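PDB 1MZU: PPR from Rhodospirillum centenum, which senses light through a 4'-hydroxycinnamic acid chromophore in its N-terminal photoactive yellow protein domain and probably acts as a sensor histidine kinase. Local coordinates for residues His45-Thr50 and Ser55-Glu60; Phe99-Gln104 and Val108-Arg113. All blocks are in the same frame, centred on the assembly; numbering follows the deposited sequence.

Contact 1: residues His45-Thr50 and Ser55-Glu60. With HC4 (4'-hydroxycinnamic acid), chain D.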
ATOM      1  N   HIS A  45       4.291   5.386   6.204  1.00 37.05           N
ATOM      2  CA  HIS A  45       4.518   6.797   6.473  1.00 36.93           C
ATOM      3  C   HIS A  45       3.256   7.614   6.205  1.00 35.93           C
ATOM      4  O   HIS A  45       2.934   8.517   6.979  1.00 38.17           O
ATOM      5  CB  HIS A  45       5.753   7.318   5.716  1.00 40.41           C
ATOM      6  CG  HIS A  45       7.051   6.786   6.248  1.00 41.45           C
ATOM      7  ND1 HIS A  45       7.796   7.447   7.202  1.00 44.70           N
ATOM      8  CD2 HIS A  45       7.713   5.634   5.993  1.00 42.10           C
ATOM      9  CE1 HIS A  45       8.855   6.723   7.514  1.00 42.48           C
ATOM     10  NE2 HIS A  45       8.830   5.618   6.793  1.00 43.26           N
ATOM     11  N   ARG A  46       2.511   7.269   5.147  1.00 34.13           N
ATOM     12  CA  ARG A  46       1.250   7.946   4.823  1.00 34.35           C
ATOM     13  C   ARG A  46       0.180   6.904   4.556  1.00 36.06           C
ATOM     14  O   ARG A  46       0.451   5.879   3.924  1.00 33.76           O
ATOM     15  CB  ARG A  46       1.360   8.872   3.601  1.00 38.74           C
ATOM     16  CG  ARG A  46       2.396   9.991   3.650  1.00 37.27           C
ATOM     17  CD  ARG A  46       2.183  10.995   4.770  1.00 43.32           C
ATOM     18  NE  ARG A  46       3.366  11.847   4.869  1.00 48.75           N
ATOM     19  CZ  ARG A  46       4.325  11.729   5.785  1.00 49.45           C
ATOM     20  NH1 ARG A  46       4.256  10.801   6.728  1.00 50.05           N
ATOM     21  NH2 ARG A  46       5.407  12.494   5.701  1.00 47.62           N
ATOM     22  N   TYR A  47      -1.047   7.205   4.981  1.00 35.44           N
ATOM     23  CA  TYR A  47      -2.186   6.294   4.829  1.00 38.57           C
ATOM     24  C   TYR A  47      -3.451   7.155   4.697  1.00 41.89           C
ATOM     25  O   TYR A  47      -3.888   7.752   5.693  1.00 42.93           O
ATOM     26  CB  TYR A  47      -2.264   5.403   6.093  1.00 36.25           C
ATOM     27  CG  TYR A  47      -3.137   4.174   5.995  1.00 33.45           C
ATOM     28  CD1 TYR A  47      -2.620   2.962   5.498  1.00 34.48           C
ATOM     29  CD2 TYR A  47      -4.488   4.204   6.402  1.00 36.06           C
ATOM     30  CE1 TYR A  47      -3.441   1.794   5.405  1.00 34.93           C
ATOM     31  CE2 TYR A  47      -5.310   3.062   6.317  1.00 32.98           C
ATOM     32  CZ  TYR A  47      -4.786   1.866   5.816  1.00 36.76           C
ATOM     33  OH  TYR A  47      -5.625   0.786   5.692  1.00 36.54           O
ATOM     34  N   ASN A  48      -4.056   7.192   3.503  1.00 45.02           N
ATOM     35  CA  ASN A  48      -5.266   8.001   3.282  1.00 47.77           C
ATOM     36  C   ASN A  48      -6.603   7.431   3.784  1.00 48.63           C
ATOM     37  O   ASN A  48      -6.677   6.265   4.165  1.00 52.21           O
ATOM     38  CB  ASN A  48      -5.363   8.522   1.822  1.00 49.77           C
ATOM     39  CG  ASN A  48      -5.863   7.484   0.819  1.00 48.99           C
ATOM     40  OD1 ASN A  48      -5.742   6.279   1.024  1.00 54.65           O
ATOM     41  ND2 ASN A  48      -6.419   7.964  -0.289  1.00 46.58           N
ATOM     42  N   ARG A  49      -7.640   8.277   3.765  1.00 50.11           N
ATOM     43  CA  ARG A  49      -8.998   7.946   4.216  1.00 47.89           C
ATOM     44  C   ARG A  49      -9.787   7.001   3.311  1.00 48.78           C
ATOM     45  O   ARG A  49     -10.641   6.248   3.797  1.00 46.87           O
ATOM     46  CB  ARG A  49      -9.796   9.223   4.452  1.00 51.66           C
ATOM     47  N   THR A  50      -9.519   7.059   2.003  1.00 47.63           N
ATOM     48  CA  THR A  50     -10.186   6.194   1.015  1.00 47.53           C
ATOM     49  C   THR A  50      -9.797   4.740   1.285  1.00 45.93           C
ATOM     50  O   THR A  50     -10.639   3.847   1.200  1.00 43.46           O
ATOM     51  CB  THR A  50      -9.768   6.546  -0.428  1.00 48.01           C
ATOM     52  OG1 THR A  50      -9.837   7.963  -0.614  1.00 51.84           O
ATOM     53  CG2 THR A  50     -10.691   5.868  -1.444  1.00 49.77           C
ATOM     54  N   SER A  55     -10.631  -0.557   4.123  1.00 55.35           N
ATOM     55  CA  SER A  55     -10.032  -1.495   5.072  1.00 55.06           C
ATOM     56  C   SER A  55     -10.614  -1.572   6.474  1.00 54.81           C
ATOM     57  O   SER A  55     -10.568  -2.631   7.100  1.00 53.81           O
ATOM     58  CB  SER A  55      -8.537  -1.216   5.193  1.00 53.06           C
ATOM     59  OG  SER A  55      -8.276  -0.060   5.972  1.00 51.55           O
ATOM     60  N   GLY A  56     -11.058  -0.426   6.991  1.00 55.34           N
ATOM     61  CA  GLY A  56     -11.618  -0.352   8.331  1.00 54.68           C
ATOM     62  C   GLY A  56     -10.552   0.037   9.347  1.00 54.74           C
ATOM     63  O   GLY A  56     -10.823   0.103  10.545  1.00 55.34           O
ATOM     64  N   ARG A  57      -9.333   0.281   8.858  1.00 54.38           N
ATOM     65  CA  ARG A  57      -8.196   0.674   9.694  1.00 53.10           C
ATOM     66  C   ARG A  57      -8.093   2.173   9.880  1.00 51.77           C
ATOM     67  O   ARG A  57      -8.262   2.930   8.933  1.00 53.86           O
ATOM     68  CB  ARG A  57      -6.865   0.167   9.116  1.00 53.49           C
ATOM     69  CG  ARG A  57      -6.462  -1.248   9.503  1.00 54.03           C
ATOM     70  CD  ARG A  57      -7.222  -2.293   8.707  1.00 56.50           C
ATOM     71  NE  ARG A  57      -6.751  -3.648   8.974  1.00 59.74           N
ATOM     72  CZ  ARG A  57      -7.391  -4.756   8.604  1.00 62.57           C
ATOM     73  NH1 ARG A  57      -8.541  -4.679   7.944  1.00 61.38           N
ATOM     74  NH2 ARG A  57      -6.884  -5.946   8.904  1.00 62.59           N
ATOM     75  N   ILE A  58      -7.783   2.579  11.110  1.00 51.65           N
ATOM     76  CA  ILE A  58      -7.616   3.984  11.482  1.00 49.91           C
ATOM     77  C   ILE A  58      -6.158   4.335  11.126  1.00 45.61           C
ATOM     78  O   ILE A  58      -5.245   3.596  11.500  1.00 43.57           O
ATOM     79  CB  ILE A  58      -7.934   4.204  13.015  1.00 51.75           C
ATOM     80  CG1 ILE A  58      -9.443   4.088  13.274  1.00 55.93           C
ATOM     81  CG2 ILE A  58      -7.474   5.589  13.502  1.00 51.52           C
ATOM     82  CD1 ILE A  58     -10.010   2.667  13.355  1.00 58.10           C
ATOM     83  N   PRO A  59      -5.926   5.441  10.373  1.00 44.68           N
ATOM     84  CA  PRO A  59      -4.575   5.868   9.971  1.00 43.48           C
ATOM     85  C   PRO A  59      -3.534   6.083  11.067  1.00 43.47           C
ATOM     86  O   PRO A  59      -2.370   5.808  10.847  1.00 41.00           O
ATOM     87  CB  PRO A  59      -4.846   7.172   9.220  1.00 43.55           C
ATOM     88  CG  PRO A  59      -6.149   6.914   8.590  1.00 44.91           C
ATOM     89  CD  PRO A  59      -6.935   6.295   9.713  1.00 45.98           C
ATOM     90  N   GLU A  60      -3.962   6.523  12.248  1.00 45.75           N
ATOM     91  CA  GLU A  60      -3.033   6.809  13.343  1.00 49.15           C
ATOM     92  C   GLU A  60      -2.345   5.653  14.074  1.00 49.52           C
ATOM     93  O   GLU A  60      -1.231   5.810  14.573  1.00 51.63           O
ATOM     94  CB  GLU A  60      -3.652   7.816  14.317  1.00 50.37           C
ATOM     95  CG  GLU A  60      -3.784   9.227  13.732  1.00 53.30           C
ATOM     96  CD  GLU A  60      -4.962   9.393  12.763  1.00 55.45           C
ATOM     97  OE1 GLU A  60      -4.720   9.727  11.581  1.00 53.60           O
ATOM     98  OE2 GLU A  60      -6.127   9.233  13.195  1.00 57.90           O
TER
HETATM   99  C1  HC4 D 130      -4.264  -8.733   3.958  1.00 39.21           C
HETATM  100  O1  HC4 D 130      -3.870  -9.134   5.102  1.00 32.92           O
HETATM  101  C2  HC4 D 130      -4.699  -7.390   3.667  1.00 34.15           C
HETATM  102  C3  HC4 D 130      -4.872  -6.478   4.617  1.00 36.32           C
HETATM  103  C1' HC4 D 130      -5.017  -5.068   4.399  1.00 34.98           C
HETATM  104  C2' HC4 D 130      -5.188  -4.184   5.558  1.00 36.06           C
HETATM  105  C3' HC4 D 130      -5.242  -2.784   5.372  1.00 35.68           C
HETATM  106  C4' HC4 D 130      -5.061  -2.241   4.068  1.00 33.91           C
HETATM  107  C5' HC4 D 130      -4.891  -3.097   2.951  1.00 33.12           C
HETATM  108  C6' HC4 D 130      -4.851  -4.479   3.137  1.00 31.66           C
HETATM  109  O4' HC4 D 130      -5.097  -0.942   3.859  1.00 30.26           O
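Y47 and S55 meet through their side-chain oxygens. Y47 OH lies 2.8 Å from S55 OG. Y47 OH is 2.6 Å from HC4 O4'. Both are hydrogen-bond partners of OH. Y47 leaves the end of strand 44-47 with CG anti to its own N (chi1 -165°), which sends the ring along toward the pocket. S55 OG approaches the ring edge in its plane. P59 packs beside the same ring, its CG 3.9 Å from Y47 CD2, and the two side chains cross at about a right angle. S55 OG also accepts from R57 N at 3.1 Å, an ST turn, and bonds to E51 O. R57 has its CB 3.7 Å from Y47 OH, then bends at chi2 (78°) so that the guanidinium lies with one face over HC4 C2'. R57 NH1 donates to S55 O at 3.0 Å, and that oxygen sits in the guanidinium plane. This in-plane bond helps to hold the group's rotation. E51 OE2 and C74 N also hydrogen-bond to HC4. The short Y47 OH bond to O4' would tend to stabilise negative charge on the phenolic oxygen. The R57 guanidinium, over C2' rather than beside O4', may add a weaker effect.

Contact 2: residues Phe99-Gln104 and Val108-Arg113. With HC4 (4'-hydroxycinnamic acid), chain D.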
ATOM      1  N   PHE A  99      -5.542  -8.258  -7.465  1.00 39.94           N
ATOM      2  CA  PHE A  99      -5.395  -8.886  -6.153  1.00 40.23           C
ATOM      3  C   PHE A  99      -6.725  -8.920  -5.415  1.00 40.00           C
ATOM      4  O   PHE A  99      -7.663  -8.209  -5.771  1.00 37.25           O
ATOM      5  CB  PHE A  99      -4.373  -8.088  -5.318  1.00 39.75           C
ATOM      6  CG  PHE A  99      -3.627  -8.919  -4.316  1.00 36.32           C
ATOM      7  CD1 PHE A  99      -2.639  -9.816  -4.743  1.00 33.67           C
ATOM      8  CD2 PHE A  99      -3.939  -8.846  -2.942  1.00 36.39           C
ATOM      9  CE1 PHE A  99      -1.967 -10.640  -3.821  1.00 38.29           C
ATOM     10  CE2 PHE A  99      -3.279  -9.665  -2.001  1.00 33.11           C
ATOM     11  CZ  PHE A  99      -2.288 -10.566  -2.439  1.00 36.74           C
ATOM     12  N   VAL A 100      -6.782  -9.749  -4.376  1.00 40.58           N
ATOM     13  CA  VAL A 100      -7.975  -9.894  -3.552  1.00 42.19           C
ATOM     14  C   VAL A 100      -7.564  -9.838  -2.071  1.00 44.38           C
ATOM     15  O   VAL A 100      -6.664 -10.564  -1.636  1.00 45.97           O
ATOM     16  CB  VAL A 100      -8.790 -11.194  -3.937  1.00 43.67           C
ATOM     17  CG1 VAL A 100      -8.013 -12.482  -3.640  1.00 47.02           C
ATOM     18  CG2 VAL A 100     -10.144 -11.210  -3.256  1.00 45.05           C
ATOM     19  N   PHE A 101      -8.153  -8.890  -1.346  1.00 45.74           N
ATOM     20  CA  PHE A 101      -7.897  -8.699   0.078  1.00 47.85           C
ATOM     21  C   PHE A 101      -8.829  -9.559   0.933  1.00 52.05           C
ATOM     22  O   PHE A 101     -10.060  -9.413   0.874  1.00 51.63           O
ATOM     23  CB  PHE A 101      -8.021  -7.217   0.455  1.00 42.72           C
ATOM     24  CG  PHE A 101      -6.811  -6.393   0.102  1.00 39.92           C
ATOM     25  CD1 PHE A 101      -5.533  -6.983   0.054  1.00 38.80           C
ATOM     26  CD2 PHE A 101      -6.936  -5.017  -0.189  1.00 38.35           C
ATOM     27  CE1 PHE A 101      -4.385  -6.227  -0.281  1.00 40.55           C
ATOM     28  CE2 PHE A 101      -5.791  -4.240  -0.528  1.00 38.45           C
ATOM     29  CZ  PHE A 101      -4.507  -4.859  -0.573  1.00 35.50           C
ATOM     30  N   ASP A 102      -8.224 -10.463   1.714  1.00 56.40           N
ATOM     31  CA  ASP A 102      -8.944 -11.397   2.589  1.00 60.06           C
ATOM     32  C   ASP A 102      -9.220 -10.836   3.987  1.00 62.11           C
ATOM     33  O   ASP A 102      -8.514 -11.148   4.964  1.00 63.49           O
ATOM     34  CB  ASP A 102      -8.174 -12.723   2.687  1.00 61.96           C
ATOM     35  CG  ASP A 102      -9.045 -13.878   3.148  1.00 65.43           C
ATOM     36  OD1 ASP A 102     -10.127 -14.090   2.543  1.00 67.23           O
ATOM     37  OD2 ASP A 102      -8.643 -14.574   4.107  1.00 65.55           O
ATOM     38  N   PHE A 103     -10.276 -10.030   4.070  1.00 63.42           N
ATOM     39  CA  PHE A 103     -10.702  -9.406   5.320  1.00 64.86           C
ATOM     40  C   PHE A 103     -11.547 -10.363   6.150  1.00 64.26           C
ATOM     41  O   PHE A 103     -11.820 -11.480   5.717  1.00 66.13           O
ATOM     42  CB  PHE A 103     -11.475  -8.112   5.028  1.00 66.55           C
ATOM     43  CG  PHE A 103     -10.633  -7.012   4.422  1.00 69.03           C
ATOM     44  CD1 PHE A 103     -11.229  -5.993   3.649  1.00 70.07           C
ATOM     45  CD2 PHE A 103      -9.239  -6.971   4.636  1.00 69.71           C
ATOM     46  CE1 PHE A 103     -10.436  -4.938   3.093  1.00 70.33           C
ATOM     47  CE2 PHE A 103      -8.445  -5.938   4.095  1.00 70.32           C
ATOM     48  CZ  PHE A 103      -9.035  -4.916   3.322  1.00 69.51           C
ATOM     49  N   GLN A 104     -11.980  -9.912   7.325  1.00 63.80           N
ATOM     50  CA  GLN A 104     -12.793 -10.716   8.240  1.00 63.82           C
ATOM     51  C   GLN A 104     -14.178 -11.045   7.682  1.00 64.59           C
ATOM     52  O   GLN A 104     -14.656 -12.174   7.809  1.00 63.94           O
ATOM     53  CB  GLN A 104     -12.939  -9.992   9.584  1.00 63.80           C
ATOM     54  CG  GLN A 104     -11.617  -9.660  10.247  1.00 64.42           C
ATOM     55  CD  GLN A 104     -11.762  -9.310  11.703  1.00 64.86           C
ATOM     56  OE1 GLN A 104     -12.039  -8.164  12.054  1.00 65.82           O
ATOM     57  NE2 GLN A 104     -11.549 -10.295  12.570  1.00 66.43           N
ATOM     58  N   VAL A 108     -12.541  -8.787  -0.992  1.00 57.77           N
ATOM     59  CA  VAL A 108     -12.649  -7.535  -1.755  1.00 55.19           C
ATOM     60  C   VAL A 108     -11.606  -7.563  -2.890  1.00 53.43           C
ATOM     61  O   VAL A 108     -10.398  -7.515  -2.628  1.00 52.50           O
ATOM     62  CB  VAL A 108     -12.408  -6.286  -0.834  1.00 54.09           C
ATOM     63  CG1 VAL A 108     -12.624  -4.980  -1.599  1.00 55.29           C
ATOM     64  CG2 VAL A 108     -13.325  -6.326   0.380  1.00 55.83           C
ATOM     65  N   ARG A 109     -12.085  -7.642  -4.137  1.00 50.94           N
ATOM     66  CA  ARG A 109     -11.231  -7.670  -5.334  1.00 50.52           C
ATOM     67  C   ARG A 109     -10.726  -6.263  -5.667  1.00 49.47           C
ATOM     68  O   ARG A 109     -11.524  -5.332  -5.749  1.00 49.82           O
ATOM     69  CB  ARG A 109     -11.994  -8.270  -6.529  1.00 55.43           C
ATOM     70  CG  ARG A 109     -11.117  -8.551  -7.752  1.00 59.03           C
ATOM     71  CD  ARG A 109     -11.726  -9.583  -8.695  1.00 63.45           C
ATOM     72  NE  ARG A 109     -10.914  -9.775  -9.902  1.00 64.60           N
ATOM     73  CZ  ARG A 109      -9.799 -10.506  -9.981  1.00 67.99           C
ATOM     74  NH1 ARG A 109      -9.321 -11.151  -8.921  1.00 69.59           N
ATOM     75  NH2 ARG A 109      -9.145 -10.578 -11.132  1.00 70.18           N
ATOM     76  N   VAL A 110      -9.401  -6.118  -5.818  1.00 46.34           N
ATOM     77  CA  VAL A 110      -8.750  -4.828  -6.120  1.00 40.82           C
ATOM     78  C   VAL A 110      -7.691  -4.931  -7.225  1.00 38.83           C
ATOM     79  O   VAL A 110      -7.245  -6.017  -7.564  1.00 39.28           O
ATOM     80  CB  VAL A 110      -8.028  -4.210  -4.868  1.00 38.66           C
ATOM     81  CG1 VAL A 110      -9.019  -3.730  -3.839  1.00 39.15           C
ATOM     82  CG2 VAL A 110      -7.068  -5.219  -4.219  1.00 38.36           C
ATOM     83  N   GLN A 111      -7.326  -3.783  -7.793  1.00 42.36           N
ATOM     84  CA  GLN A 111      -6.274  -3.674  -8.808  1.00 42.83           C
ATOM     85  C   GLN A 111      -5.217  -2.854  -8.054  1.00 40.05           C
ATOM     86  O   GLN A 111      -5.545  -1.851  -7.412  1.00 36.27           O
ATOM     87  CB  GLN A 111      -6.727  -2.893 -10.050  1.00 47.57           C
ATOM     88  CG  GLN A 111      -8.188  -3.056 -10.507  1.00 56.90           C
ATOM     89  CD  GLN A 111      -8.481  -4.345 -11.250  1.00 63.24           C
ATOM     90  OE1 GLN A 111      -9.162  -5.238 -10.729  1.00 65.21           O
ATOM     91  NE2 GLN A 111      -8.003  -4.435 -12.495  1.00 66.14           N
ATOM     92  N   ILE A 112      -3.968  -3.307  -8.087  1.00 35.26           N
ATOM     93  CA  ILE A 112      -2.879  -2.637  -7.366  1.00 36.66           C
ATOM     94  C   ILE A 112      -1.903  -2.014  -8.354  1.00 35.44           C
ATOM     95  O   ILE A 112      -1.594  -2.609  -9.378  1.00 35.20           O
ATOM     96  CB  ILE A 112      -2.105  -3.661  -6.447  1.00 35.77           C
ATOM     97  CG1 ILE A 112      -3.050  -4.342  -5.446  1.00 34.77           C
ATOM     98  CG2 ILE A 112      -0.906  -3.009  -5.743  1.00 31.20           C
ATOM     99  CD1 ILE A 112      -3.705  -3.435  -4.417  1.00 32.27           C
ATOM    100  N   ARG A 113      -1.417  -0.824  -8.018  1.00 36.95           N
ATOM    101  CA  ARG A 113      -0.429  -0.094  -8.807  1.00 38.40           C
ATOM    102  C   ARG A 113       0.655   0.327  -7.819  1.00 36.23           C
ATOM    103  O   ARG A 113       0.380   1.075  -6.879  1.00 39.48           O
ATOM    104  CB  ARG A 113      -1.056   1.133  -9.495  1.00 41.84           C
ATOM    105  CG  ARG A 113      -0.071   2.069 -10.242  1.00 51.35           C
ATOM    106  CD  ARG A 113       0.592   1.417 -11.461  1.00 58.26           C
ATOM    107  NE  ARG A 113       1.697   2.236 -11.969  1.00 65.15           N
ATOM    108  CZ  ARG A 113       2.271   2.100 -13.164  1.00 65.98           C
ATOM    109  NH1 ARG A 113       1.864   1.167 -14.016  1.00 67.35           N
ATOM    110  NH2 ARG A 113       3.246   2.924 -13.519  1.00 67.83           N
TER
HETATM  111  C1  HC4 D 130      -4.264  -8.733   3.958  1.00 39.21           C
HETATM  112  O1  HC4 D 130      -3.870  -9.134   5.102  1.00 32.92           O
HETATM  113  C2  HC4 D 130      -4.699  -7.390   3.667  1.00 34.15           C
HETATM  114  C3  HC4 D 130      -4.872  -6.478   4.617  1.00 36.32           C
HETATM  115  C1' HC4 D 130      -5.017  -5.068   4.399  1.00 34.98           C
HETATM  116  C2' HC4 D 130      -5.188  -4.184   5.558  1.00 36.06           C
HETATM  117  C3' HC4 D 130      -5.242  -2.784   5.372  1.00 35.68           C
HETATM  118  C4' HC4 D 130      -5.061  -2.241   4.068  1.00 33.91           C
HETATM  119  C5' HC4 D 130      -4.891  -3.097   2.951  1.00 33.12           C
HETATM  120  C6' HC4 D 130      -4.851  -4.479   3.137  1.00 31.66           C
HETATM  121  O4' HC4 D 130      -5.097  -0.942   3.859  1.00 30.26           O
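F101 turns its CG beside its own N and anti to its carbonyl carbon (chi1 -79°), which raises the ring between V110 and the chromophore. F103 has a similar first torsion (-67°), and its ring reaches HC4 by an edge. One face of F101 lies under HC4 C6', which sits 3.6 Å above the ring plane and over its centre. The opposite face takes V110 CG2 in a CH-pi contact, 4.2 Å from the ring centroid. I112 CD1 comes near F101 CZ. F103 CE2 is 3.5 Å from HC4 C1', while V108 CG2 touches F103 CD1 at 3.9 Å. F99 CB packs on I112 CG1, and the F99 ring meets F80 edge-to-face. The backbones form a twisted antiparallel ladder. F99 and V110 are a hydrogen-bonded pair, with V110 N to F99 O at 2.7 Å. F101 and V108 are the next such pair, with F101 N to V108 O at 2.9 Å. V100 and R109 stand between them as a non-hydrogen-bonded pair, side chains on the other face of the sheet. The hairpin therefore presents an apolar wall to the chromophore. F101 and F103 offer dispersion contacts to ring and vinyl carbons; V110 and I112 back F101, and V108 backs F103.

Contact 1 closes before contact 2 opens along the chain, and their centres lie about 16 Å apart. Both belong to one PAS fold and reach the same five-stranded antiparallel sheet. Contact 1 starts from strand 44-47 at one edge and continues into helices 49-55 and 59-62. Contact 2 joins strand 94-102, the other edge strand, to its neighbour 107-116. The two meet directly where S55 CA and R57 NH1 pack on the F103 ring. The chromophore lies between them: contact 1 supplies Y47 OH at its phenolic end and the R57 guanidinium over its ring, contact 2 apolar cover. Chromophore binding thus draws on both edges of the sheet, so a change at the chromophore could be felt by both.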